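Local coordinates for putative rhamnosidase (Streptomyces avermitilis, PDB 3W5M), which hydrolyses terminal non-reducing alpha-L-rhamnose from citrus flavonoid glycosides and gum arabic, and carries a calcium-dependent rhamnose-binding module, at residues A[764-769]-A[819-824]; A[756-761]-A[798-803]; A[321-324]-A[328-331]. All blocks are in the same frame, centred on the assembly; numbering follows the deposited sequence.

Interaction 1 of 3, residues A[764-769]-A[819-824]; sequences FAHSAD and LSMNLV
The side chains of H766 and M821 cross at about a right angle, and the methionine's CG and SD lie obliquely to the imidazole. They join helix 756-777 to the end of helix 812-820 in the (alpha/alpha)6-barrel, where R856 of helix 854-863 touches both residues. CG of H766 stands anti to the backbone N (chi1 -172°), which carries the ring off its helix to where the extended M821 chain runs past it. The nearest touch of the methylene is M821 CG to H766 ND1, 3.7 Å. The sulfur lies 4.7 Å from the centre of the imidazole ring and 37° off its normal, an oblique Met-aromatic contact. Beside this pair the small A765 leaves room for a leucine branch, its CB meeting L823 CD2 at 3.8 Å. Methionine suits its place because a long unbranched apolar chain reaches from the helix end across to the imidazole; N822, an asparagine able to hold positive phi, is the C-prime residue of the Schellman motif there. An alanine at M821 would remove the chain beyond CB and is likely to leave a gap beside the imidazole and lose the sulfur contact. At the ring edge and in its plane, one water lies 2.8 Å from H766 ND1 and donates both to D769 OD2 and to M821 O, each at 2.7 Å. A second water donates to D769 OD2 and accepts from N822 ND2. D769 also forms a salt bridge with R773. The contact thus combines direct apolar packing with water-relayed polar links, and water satisfies the carbonyl of the buried M821.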
# COMPACT_ATOMS: atom_id res chain seq x y z
N PHE A 764 7.30 -19.12 17.88
CA PHE A 764 7.58 -18.65 19.23
C PHE A 764 9.09 -18.72 19.53
O PHE A 764 9.70 -17.73 19.96
CB PHE A 764 6.71 -19.48 20.23
CG PHE A 764 6.89 -19.13 21.70
CD1 PHE A 764 7.33 -17.88 22.13
CD2 PHE A 764 6.55 -20.07 22.66
CE1 PHE A 764 7.45 -17.60 23.48
CE2 PHE A 764 6.66 -19.78 24.02
CZ PHE A 764 7.11 -18.54 24.44
N ALA A 765 9.68 -19.90 19.30
CA ALA A 765 11.12 -20.10 19.45
C ALA A 765 11.92 -19.14 18.59
O ALA A 765 12.88 -18.54 19.08
CB ALA A 765 11.50 -21.53 19.08
N HIS A 766 11.53 -19.01 17.32
CA HIS A 766 12.26 -18.16 16.38
C HIS A 766 12.25 -16.70 16.83
O HIS A 766 13.27 -15.99 16.70
CB HIS A 766 11.66 -18.26 14.97
CG HIS A 766 12.46 -17.57 13.91
ND1 HIS A 766 13.78 -17.88 13.63
CD2 HIS A 766 12.13 -16.58 13.04
CE1 HIS A 766 14.21 -17.13 12.64
NE2 HIS A 766 13.23 -16.33 12.27
N SER A 767 11.09 -16.24 17.31
CA SER A 767 10.99 -14.90 17.88
C SER A 767 11.91 -14.71 19.10
O SER A 767 12.55 -13.67 19.24
CB SER A 767 9.56 -14.53 18.21
OG SER A 767 8.88 -14.24 17.02
N ALA A 768 12.00 -15.72 19.98
CA ALA A 768 12.93 -15.67 21.10
C ALA A 768 14.39 -15.59 20.64
O ALA A 768 15.20 -14.86 21.22
CB ALA A 768 12.73 -16.87 22.03
N ASP A 769 14.71 -16.36 19.60
CA ASP A 769 16.04 -16.42 18.98
C ASP A 769 16.39 -15.04 18.44
O ASP A 769 17.47 -14.50 18.70
CB ASP A 769 16.02 -17.45 17.85
CG ASP A 769 17.36 -17.63 17.14
OD1 ASP A 769 18.36 -16.95 17.45
OD2 ASP A 769 17.42 -18.49 16.25
N LEU A 819 14.21 -26.94 9.98
CA LEU A 819 15.60 -26.79 9.53
C LEU A 819 16.01 -25.32 9.50
O LEU A 819 17.11 -24.96 9.95
CB LEU A 819 15.82 -27.45 8.17
CG LEU A 819 15.79 -28.98 8.27
CD1 LEU A 819 15.53 -29.54 6.88
CD2 LEU A 819 17.09 -29.52 8.87
N SER A 820 15.11 -24.48 8.99
CA SER A 820 15.38 -23.04 8.88
C SER A 820 15.64 -22.36 10.23
O SER A 820 16.57 -21.56 10.35
CB SER A 820 14.20 -22.33 8.20
OG SER A 820 14.60 -21.02 7.84
N MET A 821 14.81 -22.66 11.21
CA MET A 821 14.80 -22.00 12.51
C MET A 821 15.70 -22.71 13.52
O MET A 821 15.71 -22.36 14.70
CB MET A 821 13.38 -21.87 13.06
CG MET A 821 12.47 -21.01 12.16
SD MET A 821 10.75 -21.05 12.66
CE MET A 821 10.08 -19.80 11.54
N ASN A 822 16.46 -23.69 13.03
CA ASN A 822 17.45 -24.44 13.82
C ASN A 822 16.80 -25.15 14.98
O ASN A 822 17.29 -25.12 16.12
CB ASN A 822 18.61 -23.52 14.24
CG ASN A 822 19.30 -22.88 13.04
OD1 ASN A 822 19.65 -23.57 12.09
ND2 ASN A 822 19.45 -21.55 13.05
N LEU A 823 15.67 -25.81 14.68
CA LEU A 823 14.88 -26.50 15.68
C LEU A 823 15.16 -28.01 15.71
O LEU A 823 14.99 -28.61 16.76
CB LEU A 823 13.40 -26.20 15.54
CG LEU A 823 13.08 -24.69 15.72
CD1 LEU A 823 11.63 -24.40 15.37
CD2 LEU A 823 13.38 -24.17 17.11
N VAL A 824 15.60 -28.59 14.60
CA VAL A 824 15.95 -30.03 14.55
C VAL A 824 17.24 -30.23 15.36
O VAL A 824 18.20 -29.50 15.15
CB VAL A 824 16.22 -30.49 13.09
CG1 VAL A 824 16.46 -31.99 13.04
CG2 VAL A 824 15.07 -30.14 12.16
O HOH W 1 15.27 -19.71 15.19
O HOH W 2 19.48 -20.05 15.82

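Interaction 2 of 3, residues A[756-761]-A[798-803]; sequences KDVIAT and TAYVAS
Y800 lays its ring against V758, while A799, the residue before it, covers the ring's other face. The CB of A799 sits 3.6 Å above the ring plane, over its centre; alanine's single methyl is small enough to lie there. Y800 then does the work. Its CG lies anti to its carbonyl carbon, beside the backbone N (chi1 -40°), which brings the ring onto V758, whose CG2 makes a CH-pi contact 4.1 Å from the ring centre and 27° off the normal. Further out, D757 OD2 approaches Y800 CE1 to 3.5 Å, with the carboxylate plane turned 85° from that of the ring. One water donates to D757 OD2 and lies 2.7 Å from Y800 OH, while D757 itself is salt-bridged to K808. The phenol oxygen also comes within 3.1 Å of T761 OG1. That threonine hydroxyl donates to the carbonyl D757 O at 3.0 Å, reaching it from the face opposite T761 N, and it accepts from the backbone N of R739. A tyrosine thus pairs an apolar face with a polar end. At V801 the chain leaves helical geometry, and the valine leans on F796. F796 of helix 783-800 also meets Y800 edge-to-face and touches V758 and T761, so the start of helix 756-777 packs against the end of helix 783-800 within the (alpha/alpha)6-barrel, while backbone bonds from Y800 to K808 hold the next loop alongside.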
# COMPACT_ATOMS: atom_id res chain seq x y z
N LYS A 756 -0.91 -26.76 13.05
CA LYS A 756 -0.73 -25.38 13.47
C LYS A 756 0.03 -25.22 14.79
O LYS A 756 0.63 -24.18 15.01
CB LYS A 756 -2.09 -24.64 13.50
CG LYS A 756 -2.74 -24.54 12.12
CD LYS A 756 -4.18 -24.09 12.21
CE LYS A 756 -4.72 -23.80 10.83
NZ LYS A 756 -6.10 -23.25 10.96
N ASP A 757 0.01 -26.24 15.66
CA ASP A 757 0.80 -26.18 16.90
C ASP A 757 2.31 -26.32 16.66
O ASP A 757 3.10 -25.68 17.34
CB ASP A 757 0.32 -27.17 17.98
CG ASP A 757 0.27 -28.62 17.48
OD1 ASP A 757 -0.01 -28.86 16.29
OD2 ASP A 757 0.48 -29.53 18.31
N VAL A 758 2.70 -27.11 15.67
CA VAL A 758 4.10 -27.18 15.21
C VAL A 758 4.53 -25.79 14.70
O VAL A 758 5.58 -25.27 15.07
CB VAL A 758 4.28 -28.24 14.10
CG1 VAL A 758 5.70 -28.23 13.53
CG2 VAL A 758 3.94 -29.63 14.62
N ILE A 759 3.69 -25.21 13.86
CA ILE A 759 3.94 -23.86 13.33
C ILE A 759 4.06 -22.82 14.42
O ILE A 759 5.03 -22.04 14.45
CB ILE A 759 2.84 -23.39 12.36
CG1 ILE A 759 2.74 -24.27 11.10
CG2 ILE A 759 2.99 -21.90 12.06
CD1 ILE A 759 4.01 -24.46 10.30
N ALA A 760 3.08 -22.79 15.31
CA ALA A 760 3.02 -21.78 16.34
C ALA A 760 4.18 -21.89 17.32
O ALA A 760 4.76 -20.88 17.71
CB ALA A 760 1.70 -21.83 17.08
N THR A 761 4.52 -23.12 17.71
CA THR A 761 5.63 -23.28 18.63
C THR A 761 6.97 -22.95 17.92
O THR A 761 7.83 -22.34 18.53
CB THR A 761 5.64 -24.67 19.31
OG1 THR A 761 4.36 -24.91 19.91
CG2 THR A 761 6.67 -24.68 20.43
N THR A 798 11.09 -32.23 21.84
CA THR A 798 10.41 -33.31 22.56
C THR A 798 9.01 -33.59 22.01
O THR A 798 8.60 -34.76 21.91
CB THR A 798 10.37 -33.01 24.06
OG1 THR A 798 11.72 -32.93 24.54
CG2 THR A 798 9.64 -34.11 24.83
N ALA A 799 8.30 -32.53 21.63
CA ALA A 799 6.90 -32.65 21.24
C ALA A 799 6.73 -33.10 19.81
O ALA A 799 5.82 -33.88 19.52
CB ALA A 799 6.14 -31.34 21.50
N TYR A 800 7.60 -32.64 18.91
CA TYR A 800 7.35 -32.79 17.48
C TYR A 800 8.41 -33.48 16.64
O TYR A 800 8.16 -33.79 15.47
CB TYR A 800 6.99 -31.41 16.85
CG TYR A 800 6.09 -30.52 17.69
CD1 TYR A 800 4.76 -30.87 17.96
CD2 TYR A 800 6.57 -29.30 18.20
CE1 TYR A 800 3.95 -30.03 18.72
CE2 TYR A 800 5.77 -28.47 18.96
CZ TYR A 800 4.47 -28.82 19.22
OH TYR A 800 3.70 -27.97 19.98
N VAL A 801 9.59 -33.75 17.22
CA VAL A 801 10.67 -34.35 16.47
C VAL A 801 10.93 -35.76 16.99
O VAL A 801 11.21 -35.93 18.18
CB VAL A 801 11.98 -33.51 16.54
CG1 VAL A 801 13.05 -34.12 15.65
CG2 VAL A 801 11.74 -32.07 16.11
N ALA A 802 10.80 -36.73 16.10
CA ALA A 802 10.99 -38.15 16.43
C ALA A 802 12.45 -38.62 16.27
O ALA A 802 13.28 -37.96 15.61
CB ALA A 802 10.06 -38.99 15.57
N SER A 803 12.75 -39.80 16.83
CA SER A 803 14.11 -40.33 16.87
C SER A 803 14.77 -40.49 15.53
O SER A 803 15.99 -40.46 15.44
CB SER A 803 14.13 -41.67 17.61
OG SER A 803 13.88 -41.43 18.97
O HOH W 3 1.38 -29.24 20.59

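Interaction 3 of 3, residues A[321-324]-A[328-331]; sequences LYAT and LYEA
A323 CB and T324 CA both come obliquely from the same side of the Y329 ring, A323 CB lying 3.7 Å from Y329 CE2 and T324 CA 3.8 Å from Y329 CE1. This is the packing of a beta-sandwich. Strand 328-333 belongs to one sheet and strand 316-326 to the facing one, and the chain passes between them through a very short connection. The two short segments run nearly antiparallel, at 156°, with axes 8.1 Å apart, and no hydrogen bond joins them. Their edges are paired within their own sheets, A323 to Q357 and L328 to A377. Side chains therefore fill the space between. CG of Y329 lies between its backbone N and carbonyl carbon (chi1 74°), and the ring reaches across to the opposite backbone. The buried phenol oxygen is satisfied there by Q357 OE1 and Y359 OH, consistent with a tyrosine rather than a phenylalanine here, since its hydroxyl has polar partners in the facing sheet. A323 suits the place because its single methyl lets the ring come close. At the far end, L321 CG stands anti to its own backbone N (chi1 177°), which points the branch at the other strand; L321 CD2 ends 3.9 Å from A331 CB.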
# COMPACT_ATOMS: atom_id res chain seq x y z
N LEU A 321 4.88 25.23 2.00
CA LEU A 321 3.54 24.84 2.39
C LEU A 321 3.68 23.54 3.19
O LEU A 321 4.26 22.58 2.70
CB LEU A 321 2.62 24.60 1.17
CG LEU A 321 1.20 24.10 1.45
CD1 LEU A 321 0.36 25.22 2.07
CD2 LEU A 321 0.49 23.57 0.20
N TYR A 322 3.14 23.55 4.40
CA TYR A 322 2.98 22.35 5.22
C TYR A 322 1.49 21.99 5.19
O TYR A 322 0.62 22.85 5.41
CB TYR A 322 3.44 22.65 6.67
CG TYR A 322 4.81 23.29 6.73
CD1 TYR A 322 5.94 22.53 6.70
CD2 TYR A 322 4.95 24.67 6.77
CE1 TYR A 322 7.20 23.09 6.76
CE2 TYR A 322 6.19 25.26 6.83
CZ TYR A 322 7.31 24.47 6.81
OH TYR A 322 8.56 25.03 6.85
N ALA A 323 1.18 20.72 4.90
CA ALA A 323 -0.22 20.33 4.79
C ALA A 323 -0.45 18.90 5.19
O ALA A 323 0.46 18.05 5.13
CB ALA A 323 -0.72 20.56 3.37
N THR A 324 -1.68 18.63 5.57
CA THR A 324 -2.13 17.27 5.81
C THR A 324 -3.66 17.23 5.70
O THR A 324 -4.30 18.27 5.48
CB THR A 324 -1.62 16.72 7.19
OG1 THR A 324 -1.99 15.33 7.32
CG2 THR A 324 -2.14 17.55 8.38
N LEU A 328 -7.88 12.78 2.16
CA LEU A 328 -6.81 12.93 1.19
C LEU A 328 -6.96 14.35 0.64
O LEU A 328 -8.06 14.88 0.66
CB LEU A 328 -6.97 11.97 -0.02
CG LEU A 328 -7.09 10.46 0.26
CD1 LEU A 328 -7.45 9.78 -1.07
CD2 LEU A 328 -5.79 9.91 0.80
N TYR A 329 -5.86 14.91 0.15
CA TYR A 329 -5.91 16.26 -0.41
C TYR A 329 -4.96 16.37 -1.60
O TYR A 329 -4.01 15.57 -1.76
CB TYR A 329 -5.57 17.33 0.65
CG TYR A 329 -4.11 17.36 0.98
CD1 TYR A 329 -3.54 16.40 1.85
CD2 TYR A 329 -3.27 18.30 0.40
CE1 TYR A 329 -2.19 16.39 2.12
CE2 TYR A 329 -1.90 18.29 0.66
CZ TYR A 329 -1.37 17.34 1.53
OH TYR A 329 -0.03 17.32 1.80
N GLU A 330 -5.21 17.40 -2.40
CA GLU A 330 -4.27 17.84 -3.42
C GLU A 330 -4.38 19.35 -3.40
O GLU A 330 -5.48 19.86 -3.52
CB GLU A 330 -4.69 17.35 -4.80
CG GLU A 330 -3.68 17.66 -5.88
CD GLU A 330 -4.19 17.20 -7.23
OE1 GLU A 330 -4.93 17.97 -7.90
OE2 GLU A 330 -3.88 16.06 -7.60
N ALA A 331 -3.25 20.02 -3.22
CA ALA A 331 -3.23 21.45 -3.08
C ALA A 331 -2.75 22.10 -4.35
O ALA A 331 -1.95 21.52 -5.11
CB ALA A 331 -2.32 21.86 -1.93

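Overall arrangement
Interactions 1 and 2 are neighbours, with centres 11 Å apart. Both use helix 756-777, at successive positions along it, and their segments alternate along the chain. Going along helix 756-777, the end of helix 783-800 is met first and that of helix 812-820 second, all within the catalytic (alpha/alpha)6-barrel. Interaction 1 is the nearer to the rhamnose site: the side chain of M821 is about 11 Å from that of W695, which binds the sugar. Interaction 3 closes earlier in the chain, in a beta-sandwich on the opposite side of the chain's centre. Its centre is 46 Å from that of interaction 1 and 52 Å from that of interaction 2, and it touches neither.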